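Local coordinates for protein endoglucanase, family GH5 (Zobellia galactanivorans, PDB 6GL0) that hydrolyses beta-linked glucans, apparently hemicelluloses such as mixed-linked glucan, as a family 5 glycoside hydrolase that holds cellotriose in its binding cleft, at residues F141-E146 / V173-I178; N145-K150 / M191-A196; I98-D103 / S122-Q127. The protein carries 1 engineered substitution. All coordinates share one frame; numbering follows the deposited sequence.

Interaction 1: residues F141-E146 / V173-I178. With GLC (alpha-D-glucopyranose), chain D.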
loop_
_atom_site.group_PDB
_atom_site.type_symbol
_atom_site.label_atom_id
_atom_site.label_comp_id
_atom_site.label_asym_id
_atom_site.label_seq_id
_atom_site.Cartn_x
_atom_site.Cartn_y
_atom_site.Cartn_z
ATOM N N PHE A 141 21.384 -16.357 7.809
ATOM C CA PHE A 141 22.369 -16.237 6.761
ATOM C C PHE A 141 21.952 -15.138 5.781
ATOM O O PHE A 141 20.768 -15.051 5.392
ATOM C CB PHE A 141 22.562 -17.517 5.935
ATOM C CG PHE A 141 23.069 -18.703 6.703
ATOM C CD1 PHE A 141 23.962 -18.579 7.748
ATOM C CD2 PHE A 141 22.656 -19.978 6.329
ATOM C CE1 PHE A 141 24.417 -19.709 8.434
ATOM C CE2 PHE A 141 23.110 -21.109 7.015
ATOM C CZ PHE A 141 23.992 -20.970 8.057
ATOM N N GLU A 142 22.950 -14.338 5.374
ATOM C CA GLU A 142 22.805 -13.384 4.287
ATOM C C GLU A 142 23.771 -13.808 3.171
ATOM O O GLU A 142 24.972 -13.831 3.387
ATOM C CB GLU A 142 23.125 -12.013 4.831
ATOM C CG GLU A 142 23.058 -10.888 3.823
ATOM C CD GLU A 142 23.573 -9.579 4.409
ATOM O OE1 GLU A 142 23.150 -9.201 5.496
ATOM O OE2 GLU A 142 24.424 -8.907 3.772
ATOM N N THR A 143 23.233 -14.144 1.997
ATOM C CA THR A 143 23.994 -14.827 0.971
ATOM C C THR A 143 25.118 -13.981 0.364
ATOM O O THR A 143 26.231 -14.448 0.285
ATOM C CB THR A 143 23.065 -15.429 -0.122
ATOM O OG1 THR A 143 22.044 -14.511 -0.499
ATOM C CG2 THR A 143 22.384 -16.699 0.425
ATOM N N LEU A 144 24.819 -12.729 0.000
ATOM C CA LEU A 144 25.774 -11.800 -0.596
ATOM C C LEU A 144 25.512 -10.351 -0.147
ATOM O O LEU A 144 24.387 -9.873 -0.225
ATOM C CB LEU A 144 25.664 -11.827 -2.111
ATOM C CG LEU A 144 25.853 -13.171 -2.794
ATOM C CD1 LEU A 144 25.388 -13.103 -4.227
ATOM C CD2 LEU A 144 27.324 -13.595 -2.731
ATOM N N ASN A 145 26.573 -9.658 0.273
ATOM C CA ASN A 145 26.469 -8.342 0.862
ATOM C C ASN A 145 25.923 -7.325 -0.120
ATOM O O ASN A 145 24.804 -6.846 0.049
ATOM C CB ASN A 145 27.829 -7.870 1.453
ATOM C CG ASN A 145 27.805 -6.421 1.927
ATOM O OD1 ASN A 145 26.892 -6.022 2.640
ATOM N ND2 ASN A 145 28.814 -5.635 1.561
ATOM N N GLU A 146 26.773 -6.939 -1.061
ATOM C CA GLU A 146 26.486 -5.953 -2.091
ATOM C C GLU A 146 27.043 -6.455 -3.439
ATOM O O GLU A 146 27.941 -5.846 -3.998
ATOM C CB GLU A 146 27.070 -4.595 -1.675
ATOM C CG GLU A 146 26.403 -4.030 -0.426
ATOM C CD GLU A 146 26.824 -2.604 -0.087
ATOM O OE1 GLU A 146 27.892 -2.146 -0.567
ATOM O OE2 GLU A 146 26.074 -1.929 0.654
ATOM N N VAL A 173 22.094 -20.214 -6.522
ATOM C CA VAL A 173 23.061 -21.254 -6.133
ATOM C C VAL A 173 23.334 -21.254 -4.625
ATOM O O VAL A 173 23.465 -22.318 -4.025
ATOM C CB VAL A 173 24.339 -21.114 -6.983
ATOM C CG1 VAL A 173 25.455 -21.941 -6.433
ATOM C CG2 VAL A 173 24.038 -21.555 -8.414
ATOM N N SER A 174 23.378 -20.066 -4.017
ATOM C CA SER A 174 23.710 -19.953 -2.589
ATOM C C SER A 174 22.583 -20.481 -1.725
ATOM O O SER A 174 22.811 -21.262 -0.819
ATOM C CB SER A 174 24.049 -18.493 -2.225
ATOM O OG SER A 174 25.080 -17.968 -3.078
ATOM N N VAL A 175 21.364 -20.025 -2.012
ATOM C CA VAL A 175 20.160 -20.503 -1.307
ATOM C C VAL A 175 20.027 -22.034 -1.405
ATOM O O VAL A 175 19.842 -22.681 -0.381
ATOM C CB VAL A 175 18.871 -19.841 -1.834
ATOM C CG1 VAL A 175 17.624 -20.553 -1.277
ATOM C CG2 VAL A 175 18.831 -18.364 -1.440
ATOM N N ASP A 176 20.142 -22.574 -2.622
ATOM C CA ASP A 176 20.074 -24.047 -2.873
ATOM C C ASP A 176 21.135 -24.822 -2.100
ATOM O O ASP A 176 20.808 -25.806 -1.448
ATOM C CB ASP A 176 20.151 -24.387 -4.381
ATOM C CG ASP A 176 18.876 -23.973 -5.153
ATOM O OD1 ASP A 176 17.771 -23.962 -4.552
ATOM O OD2 ASP A 176 18.965 -23.670 -6.362
ATOM N N ALA A 177 22.376 -24.329 -2.124
ATOM C CA ALA A 177 23.455 -24.918 -1.319
ATOM C C ALA A 177 23.167 -24.934 0.183
ATOM O O ALA A 177 23.535 -25.887 0.880
ATOM C CB ALA A 177 24.768 -24.195 -1.584
ATOM N N ILE A 178 22.518 -23.888 0.687
ATOM C CA ILE A 178 22.195 -23.821 2.110
ATOM C C ILE A 178 21.092 -24.818 2.448
ATOM O O ILE A 178 21.193 -25.584 3.424
ATOM C CB ILE A 178 21.780 -22.392 2.563
ATOM C CG1 ILE A 178 22.996 -21.480 2.624
ATOM C CG2 ILE A 178 21.115 -22.400 3.938
ATOM C CD1 ILE A 178 22.633 -20.011 2.523
HETATM C C1 GLC D . 28.363 -0.780 2.731
HETATM C C2 GLC D . 29.508 -1.798 2.793
HETATM C C3 GLC D . 30.459 -1.538 3.945
HETATM C C4 GLC D . 30.911 -0.095 3.889
HETATM C C5 GLC D . 29.675 0.774 3.995
HETATM C C6 GLC D . 29.952 2.272 3.983
HETATM O O1 GLC D . 27.350 -0.985 3.725
HETATM O O2 GLC D . 28.902 -3.086 2.928
HETATM O O3 GLC D . 31.561 -2.422 3.847
HETATM O O4 GLC D . 31.785 0.188 4.965
HETATM O O5 GLC D . 28.890 0.499 2.861
HETATM O O6 GLC D . 30.619 2.607 2.780
#
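Apolar packing carries the contact between Phe141, Thr143 and the helix residues Ser174 and Ile178. Ile178 presents two branches: its CG2 lies at the edge of the Phe141 ring, near the ring plane, with CG2 to CD2 at 3.7 Å, while its CD1 reaches CG2 of Thr143 at 3.9 Å. The same Thr143 methyl also rests on the helix, 3.6 Å from CB of Ser174. It faces the helix because CG2 is anti to the carbonyl carbon, with OG1 at chi1 44°. Val175 adds a looser methyl contact.

The polar groups bond elsewhere: OG1 of Thr143 to ND1 of His171, and OG of Ser174 to O of Tyr170, one turn back in its own helix. Glu142 turns away from the helix and makes a salt bridge to Arg57.

Further along, the segment meets the sugar. Asn145 ND2 donates to glucose O2 at 2.9 Å, nearly straight at 164°, and OE2 of Glu146 stands 3.3 Å from glucose C1. A barrel strand backed by the helix that follows it, with an Asn-Glu pair in the loop beyond it at the substrate, fits the fourth strand of a family 5 TIM barrel, where this glutamate is usually the acid/base.

Interaction 2: residues N145-K150 / M191-A196. With GLC (alpha-D-glucopyranose), chain D.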
loop_
_atom_site.group_PDB
_atom_site.type_symbol
_atom_site.label_atom_id
_atom_site.label_comp_id
_atom_site.label_asym_id
_atom_site.label_seq_id
_atom_site.Cartn_x
_atom_site.Cartn_y
_atom_site.Cartn_z
ATOM N N ASN A 145 26.573 -9.658 0.273
ATOM C CA ASN A 145 26.469 -8.342 0.862
ATOM C C ASN A 145 25.923 -7.325 -0.120
ATOM O O ASN A 145 24.804 -6.846 0.049
ATOM C CB ASN A 145 27.829 -7.870 1.453
ATOM C CG ASN A 145 27.805 -6.421 1.927
ATOM O OD1 ASN A 145 26.892 -6.022 2.640
ATOM N ND2 ASN A 145 28.814 -5.635 1.561
ATOM N N GLU A 146 26.773 -6.939 -1.061
ATOM C CA GLU A 146 26.486 -5.953 -2.091
ATOM C C GLU A 146 27.043 -6.455 -3.439
ATOM O O GLU A 146 27.941 -5.846 -3.998
ATOM C CB GLU A 146 27.070 -4.595 -1.675
ATOM C CG GLU A 146 26.403 -4.030 -0.426
ATOM C CD GLU A 146 26.824 -2.604 -0.087
ATOM O OE1 GLU A 146 27.892 -2.146 -0.567
ATOM O OE2 GLU A 146 26.074 -1.929 0.654
ATOM N N PRO A 147 26.548 -7.599 -3.921
ATOM C CA PRO A 147 27.115 -8.224 -5.121
ATOM C C PRO A 147 26.942 -7.353 -6.341
ATOM O O PRO A 147 25.880 -6.758 -6.549
ATOM C CB PRO A 147 26.354 -9.549 -5.239
ATOM C CG PRO A 147 25.049 -9.264 -4.605
ATOM C CD PRO A 147 25.278 -8.239 -3.528
ATOM N N ARG A 148 28.031 -7.204 -7.082
ATOM C CA ARG A 148 28.161 -6.197 -8.123
ATOM C C ARG A 148 29.451 -6.396 -8.894
ATOM O O ARG A 148 30.317 -7.207 -8.501
ATOM C CB ARG A 148 28.132 -4.772 -7.554
ATOM C CG ARG A 148 29.374 -4.410 -6.741
ATOM C CD ARG A 148 29.171 -3.183 -5.892
ATOM N NE ARG A 148 30.412 -2.779 -5.250
ATOM C CZ ARG A 148 30.933 -3.318 -4.143
ATOM N NH1 ARG A 148 30.353 -4.316 -3.515
ATOM N NH2 ARG A 148 32.065 -2.833 -3.672
ATOM N N HIS A 149 29.555 -5.645 -9.983
ATOM C CA HIS A 149 30.749 -5.607 -10.828
ATOM C C HIS A 149 31.533 -4.347 -10.422
ATOM O O HIS A 149 31.214 -3.241 -10.857
ATOM C CB HIS A 149 30.331 -5.554 -12.334
ATOM C CG HIS A 149 31.415 -5.952 -13.300
ATOM N ND1 HIS A 149 31.148 -6.377 -14.585
ATOM C CD2 HIS A 149 32.758 -6.023 -13.160
ATOM C CE1 HIS A 149 32.275 -6.693 -15.191
ATOM N NE2 HIS A 149 33.269 -6.487 -14.350
ATOM N N LYS A 150 32.560 -4.524 -9.604
ATOM C CA LYS A 150 33.419 -3.413 -9.186
ATOM C C LYS A 150 34.105 -2.731 -10.371
ATOM O O LYS A 150 34.650 -3.402 -11.222
ATOM C CB LYS A 150 34.522 -3.907 -8.275
ATOM C CG LYS A 150 34.083 -4.399 -6.913
ATOM C CD LYS A 150 35.308 -4.663 -6.027
ATOM C CE LYS A 150 36.151 -3.400 -5.856
ATOM N NZ LYS A 150 36.805 -3.312 -4.533
ATOM N N MET A 191 18.604 -13.863 4.219
ATOM C CA MET A 191 18.522 -12.521 3.622
ATOM C C MET A 191 19.179 -12.501 2.209
ATOM O O MET A 191 20.365 -12.794 2.064
ATOM C CB MET A 191 19.192 -11.509 4.555
ATOM C CG MET A 191 18.359 -11.174 5.773
ATOM S SD MET A 191 19.244 -10.394 7.144
ATOM C CE MET A 191 19.894 -8.912 6.319
ATOM N N VAL A 192 18.387 -12.175 1.187
ATOM C CA VAL A 192 18.795 -12.146 -0.199
ATOM C C VAL A 192 18.716 -10.704 -0.725
ATOM O O VAL A 192 17.633 -10.073 -0.755
ATOM C CB VAL A 192 17.894 -13.076 -1.023
ATOM C CG1 VAL A 192 18.119 -12.931 -2.521
ATOM C CG2 VAL A 192 18.094 -14.520 -0.582
ATOM N N SER A 193 19.849 -10.189 -1.196
ATOM C CA SER A 193 19.950 -8.821 -1.692
ATOM C C SER A 193 19.642 -8.621 -3.169
ATOM O O SER A 193 19.768 -9.509 -4.005
ATOM C CB SER A 193 21.350 -8.288 -1.433
ATOM O OG SER A 193 22.328 -9.110 -2.075
ATOM N N THR A 194 19.228 -7.409 -3.467
ATOM C CA THR A 194 19.248 -6.871 -4.797
ATOM C C THR A 194 20.719 -6.691 -5.255
ATOM O O THR A 194 21.640 -6.803 -4.449
ATOM C CB THR A 194 18.518 -5.498 -4.861
ATOM O OG1 THR A 194 19.084 -4.571 -3.908
ATOM C CG2 THR A 194 17.025 -5.658 -4.620
ATOM N N TYR A 195 20.910 -6.404 -6.538
ATOM C CA TYR A 195 22.206 -6.003 -7.045
ATOM C C TYR A 195 22.747 -4.838 -6.198
ATOM O O TYR A 195 22.069 -3.828 -5.984
ATOM C CB TYR A 195 22.130 -5.595 -8.504
ATOM C CG TYR A 195 23.467 -5.260 -9.181
ATOM C CD1 TYR A 195 24.042 -4.001 -9.073
ATOM C CD2 TYR A 195 24.140 -6.220 -9.933
ATOM C CE1 TYR A 195 25.261 -3.720 -9.669
ATOM C CE2 TYR A 195 25.352 -5.938 -10.542
ATOM C CZ TYR A 195 25.910 -4.675 -10.418
ATOM O OH TYR A 195 27.116 -4.382 -11.034
ATOM N N ALA A 196 23.956 -5.038 -5.690
ATOM C CA ALA A 196 24.642 -4.098 -4.809
ATOM C C ALA A 196 23.865 -3.676 -3.569
ATOM O O ALA A 196 24.232 -2.680 -2.936
ATOM C CB ALA A 196 25.081 -2.867 -5.601
HETATM C C1 GLC D . 28.363 -0.780 2.731
HETATM C C2 GLC D . 29.508 -1.798 2.793
HETATM C C3 GLC D . 30.459 -1.538 3.945
HETATM C C4 GLC D . 30.911 -0.095 3.889
HETATM C C5 GLC D . 29.675 0.774 3.995
HETATM C C6 GLC D . 29.952 2.272 3.983
HETATM O O1 GLC D . 27.350 -0.985 3.725
HETATM O O2 GLC D . 28.902 -3.086 2.928
HETATM O O3 GLC D . 31.561 -2.422 3.847
HETATM O O4 GLC D . 31.785 0.188 4.965
HETATM O O5 GLC D . 28.890 0.499 2.861
HETATM O O6 GLC D . 30.619 2.607 2.780
#
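Pro147 O and the backbone N of Ala196 form the shortest polar link between the two loops, a hydrogen bond of 2.7 Å with an N-H...O angle of 150°. Its donor is tilted from the plane of the Pro147 carbonyl. That carbonyl oxygen also lies over one face of the Tyr195 ring, 3.8 Å above the plane and offset toward the rim. A second bond runs the other way, from backbone N of His149 to OH of Tyr195, 2.9 Å long and close to linear at 164°. Around these two bonds the packing is close: CB of Arg148 is 3.6 Å from CZ of Tyr195, CD of Pro147 is 3.4 Å from OG of Ser193, and CG of Glu146 touches O of Ala196 at 3.6 Å.

The Tyr195 side chain sets out away from residues 145-150, yet its end returns to them: with CG anti to the backbone N (chi1 -175°) the ring runs back along the Pro147-His149 backbone, bringing OH to the His149 amide.

In the next shell, the extended Arg148 side chain runs back beside its own backbone, and NH1 donates to O of Glu146 at 2.9 Å, the oxygen lying in the guanidinium plane. Glu104 and Glu155 hold the same guanidinium by salt bridges, which probably keeps its charge balanced and its rotation fixed. His221 bonds OE2 of Glu146, and OG of Ser193 is tied to O of Leu144 and to NE2 of His171.

The loops after the fourth and fifth TIM-barrel strands, 139-142 and 190-193, are thus joined beside the glycan pocket that Asn145 and Glu146 line, with Val167 of helix 161-180 touching Pro147 and Tyr195 and strand 216-221 flanking residues 191-196.

Interaction 3: residues I98-D103 / S122-Q127. With GLC (alpha-D-glucopyranose), chain D; BGC (beta-D-glucopyranose), chain B.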
loop_
_atom_site.group_PDB
_atom_site.type_symbol
_atom_site.label_atom_id
_atom_site.label_comp_id
_atom_site.label_asym_id
_atom_site.label_seq_id
_atom_site.Cartn_x
_atom_site.Cartn_y
_atom_site.Cartn_z
ATOM N N ILE A 98 25.101 -13.650 9.597
ATOM C CA ILE A 98 26.396 -13.967 9.010
ATOM C C ILE A 98 26.271 -13.879 7.500
ATOM O O ILE A 98 25.354 -14.458 6.921
ATOM C CB ILE A 98 26.841 -15.398 9.386
ATOM C CG1 ILE A 98 27.132 -15.423 10.881
ATOM C CG2 ILE A 98 28.109 -15.793 8.650
ATOM C CD1 ILE A 98 27.433 -16.811 11.427
ATOM N N ASN A 99 27.229 -13.201 6.872
ATOM C CA ASN A 99 27.224 -13.039 5.428
ATOM C C ASN A 99 28.513 -13.401 4.693
ATOM O O ASN A 99 29.481 -13.879 5.307
ATOM C CB ASN A 99 26.743 -11.616 5.079
ATOM C CG ASN A 99 27.825 -10.560 5.148
ATOM O OD1 ASN A 99 28.994 -10.814 5.485
ATOM N ND2 ASN A 99 27.431 -9.343 4.786
ATOM N N ILE A 100 28.461 -13.203 3.357
ATOM C CA ILE A 100 29.631 -13.054 2.507
ATOM C C ILE A 100 29.726 -11.559 2.150
ATOM O O ILE A 100 28.778 -11.009 1.536
ATOM C CB ILE A 100 29.516 -13.910 1.243
ATOM C CG1 ILE A 100 29.579 -15.388 1.586
ATOM C CG2 ILE A 100 30.632 -13.555 0.237
ATOM C CD1 ILE A 100 29.520 -16.299 0.371
ATOM N N HIS A 101 30.854 -10.926 2.531
ATOM C CA HIS A 101 31.016 -9.465 2.493
ATOM C C HIS A 101 31.942 -9.019 1.342
ATOM O O HIS A 101 31.466 -9.019 0.206
ATOM C CB HIS A 101 31.424 -8.886 3.851
ATOM C CG HIS A 101 30.970 -7.484 4.056
ATOM N ND1 HIS A 101 29.694 -7.171 4.493
ATOM C CD2 HIS A 101 31.622 -6.302 3.923
ATOM C CE1 HIS A 101 29.576 -5.857 4.595
ATOM N NE2 HIS A 101 30.738 -5.306 4.283
ATOM N N HIS A 102 33.209 -8.619 1.586
ATOM C CA HIS A 102 34.023 -7.972 0.531
ATOM C C HIS A 102 34.737 -9.033 -0.319
ATOM O O HIS A 102 35.971 -9.026 -0.418
ATOM C CB HIS A 102 35.095 -7.039 1.106
ATOM C CG HIS A 102 34.577 -5.833 1.780
ATOM N ND1 HIS A 102 33.639 -4.997 1.192
ATOM C CD2 HIS A 102 34.906 -5.274 2.970
ATOM C CE1 HIS A 102 33.411 -3.987 1.999
ATOM N NE2 HIS A 102 34.181 -4.121 3.086
ATOM N N ASP A 103 33.946 -9.880 -0.966
ATOM C CA ASP A 103 34.384 -11.034 -1.726
ATOM C C ASP A 103 34.072 -10.905 -3.229
ATOM O O ASP A 103 34.073 -11.902 -3.985
ATOM C CB ASP A 103 33.726 -12.293 -1.138
ATOM C CG ASP A 103 34.406 -12.763 0.139
ATOM O OD1 ASP A 103 35.597 -13.120 0.050
ATOM O OD2 ASP A 103 33.782 -12.774 1.220
ATOM N N SER A 122 28.765 -22.127 -4.406
ATOM C CA SER A 122 28.109 -23.355 -3.948
ATOM C C SER A 122 28.936 -24.119 -2.923
ATOM O O SER A 122 28.450 -24.537 -1.889
ATOM C CB SER A 122 27.800 -24.257 -5.130
ATOM O OG SER A 122 27.038 -25.343 -4.647
ATOM N N LYS A 123 30.209 -24.300 -3.206
ATOM C CA LYS A 123 31.088 -24.982 -2.267
ATOM C C LYS A 123 31.333 -24.196 -0.983
ATOM O O LYS A 123 31.374 -24.776 0.081
ATOM C CB LYS A 123 32.409 -25.310 -2.942
ATOM C CG LYS A 123 32.319 -26.379 -4.000
ATOM C CD LYS A 123 33.578 -26.394 -4.837
ATOM C CE LYS A 123 33.859 -27.777 -5.407
ATOM N NZ LYS A 123 33.389 -27.937 -6.798
ATOM N N VAL A 124 31.513 -22.877 -1.091
ATOM C CA VAL A 124 31.721 -22.013 0.085
ATOM C C VAL A 124 30.477 -21.952 0.966
ATOM O O VAL A 124 30.568 -22.118 2.196
ATOM C CB VAL A 124 32.240 -20.598 -0.309
ATOM C CG1 VAL A 124 32.206 -19.626 0.860
ATOM C CG2 VAL A 124 33.651 -20.690 -0.850
ATOM N N TRP A 125 29.308 -21.721 0.381
ATOM C CA TRP A 125 28.083 -21.633 1.230
ATOM C C TRP A 125 27.746 -22.983 1.855
ATOM O O TRP A 125 27.282 -23.041 3.010
ATOM C CB TRP A 125 26.868 -21.008 0.498
ATOM C CG TRP A 125 26.672 -19.570 0.860
ATOM C CD1 TRP A 125 26.772 -18.486 0.036
ATOM C CD2 TRP A 125 26.404 -19.067 2.161
ATOM N NE1 TRP A 125 26.564 -17.318 0.759
ATOM C CE2 TRP A 125 26.351 -17.650 2.067
ATOM C CE3 TRP A 125 26.200 -19.672 3.401
ATOM C CZ2 TRP A 125 26.108 -16.842 3.154
ATOM C CZ3 TRP A 125 25.971 -18.873 4.491
ATOM C CH2 TRP A 125 25.926 -17.453 4.361
ATOM N N THR A 126 28.025 -24.065 1.124
ATOM C CA THR A 126 27.898 -25.425 1.711
ATOM C C THR A 126 28.710 -25.542 3.020
ATOM O O THR A 126 28.219 -26.056 4.015
ATOM C CB THR A 126 28.323 -26.526 0.707
ATOM O OG1 THR A 126 27.455 -26.523 -0.451
ATOM C CG2 THR A 126 28.294 -27.956 1.380
ATOM N N GLN A 127 29.944 -25.054 3.019
ATOM C CA GLN A 127 30.798 -25.187 4.204
ATOM C C GLN A 127 30.378 -24.277 5.352
ATOM O O GLN A 127 30.406 -24.696 6.518
ATOM C CB GLN A 127 32.261 -24.919 3.862
ATOM C CG GLN A 127 32.915 -25.956 2.939
ATOM C CD GLN A 127 34.291 -25.486 2.512
ATOM O OE1 GLN A 127 35.229 -25.431 3.331
ATOM N NE2 GLN A 127 34.407 -25.052 1.255
HETATM C C1 GLC D . 28.363 -0.780 2.731
HETATM C C2 GLC D . 29.508 -1.798 2.793
HETATM C C3 GLC D . 30.459 -1.538 3.945
HETATM C C4 GLC D . 30.911 -0.095 3.889
HETATM C C5 GLC D . 29.675 0.774 3.995
HETATM C C6 GLC D . 29.952 2.272 3.983
HETATM O O1 GLC D . 27.350 -0.985 3.725
HETATM O O2 GLC D . 28.902 -3.086 2.928
HETATM O O3 GLC D . 31.561 -2.422 3.847
HETATM O O4 GLC D . 31.785 0.188 4.965
HETATM O O5 GLC D . 28.890 0.499 2.861
HETATM O O6 GLC D . 30.619 2.607 2.780
HETATM C C2 BGC B . 33.720 1.204 5.823
HETATM C C3 BGC B . 35.053 1.819 5.440
HETATM C C4 BGC B . 35.881 0.887 4.578
HETATM C C5 BGC B . 35.018 0.415 3.432
HETATM C C6 BGC B . 35.704 -0.658 2.613
HETATM C C1 BGC B . 32.985 0.816 4.558
HETATM O O2 BGC B . 32.963 2.142 6.548
HETATM O O3 BGC B . 35.722 2.205 6.617
HETATM O O4 BGC B . 36.986 1.603 4.029
HETATM O O5 BGC B . 33.764 -0.084 3.836
HETATM O O6 BGC B . 35.111 -0.727 1.319
#
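The indole of Trp125 takes O of Ile98 at its edge, in the ring plane, 4.0 Å from CH2, while CD1 of Ile100 approaches obliquely and comes within 3.2 Å of NE1. These contacts pack strand 95-99 against helix 114-131, the first two elements of a beta-alpha-beta unit of the TIM barrel that continues into strand 139-142. The other flat groups, on the sugar side, are two histidines. CD2 of His101 lies over the centre of one face of the His102 ring, 3.4 Å above its plane. Both nitrogens of the His101 ring are bonded: ND1 accepts from ND2 of Asn99 at 3.2 Å and 170°, nearly in both the ring and amide planes, and NE2 is hydrogen-bonded to O3 of the glucose at 3.0 Å. Asn99 thus helps to fix the rotation of the ring, and is itself held by Val60 and Glu142.

In Ile100, CG1 lies anti to the carbonyl carbon (chi1 -68°) and the chain stays extended beyond it, carrying CD1 to the NE1-CD1 side of the indole. CD1 also meets CG1 of Val124, more loosely. The indole NE1 also bonds O of Thr143.

Within the helix, O of Ser122 accepts from both N and OG1 of Thr126, which reach it from opposite faces of the carbonyl plane, the hydroxyl at 2.6 Å.

From the N terminus, interaction 3 closes first, joining the end of strand 95-99 to helix 114-131 across 18 intervening residues. Interactions 1 and 2 follow it in series. Both start from the chain around 141-150 and share Asn145 and Glu146: 141-146 closes on helix 161-180, whereas the loop segment 145-150 reaches past that helix to strand 190-193, so the two spans overlap and cross without nesting. In the barrel, strands 95-99, 139-142 and 190-193 are consecutive neighbours. Backbone contacts carry one interaction into the next: Asn145 N lies 2.9 Å from Ile100 O, and Phe141 O 2.7 Å from Met191 N. All three interactions reach the same glucose.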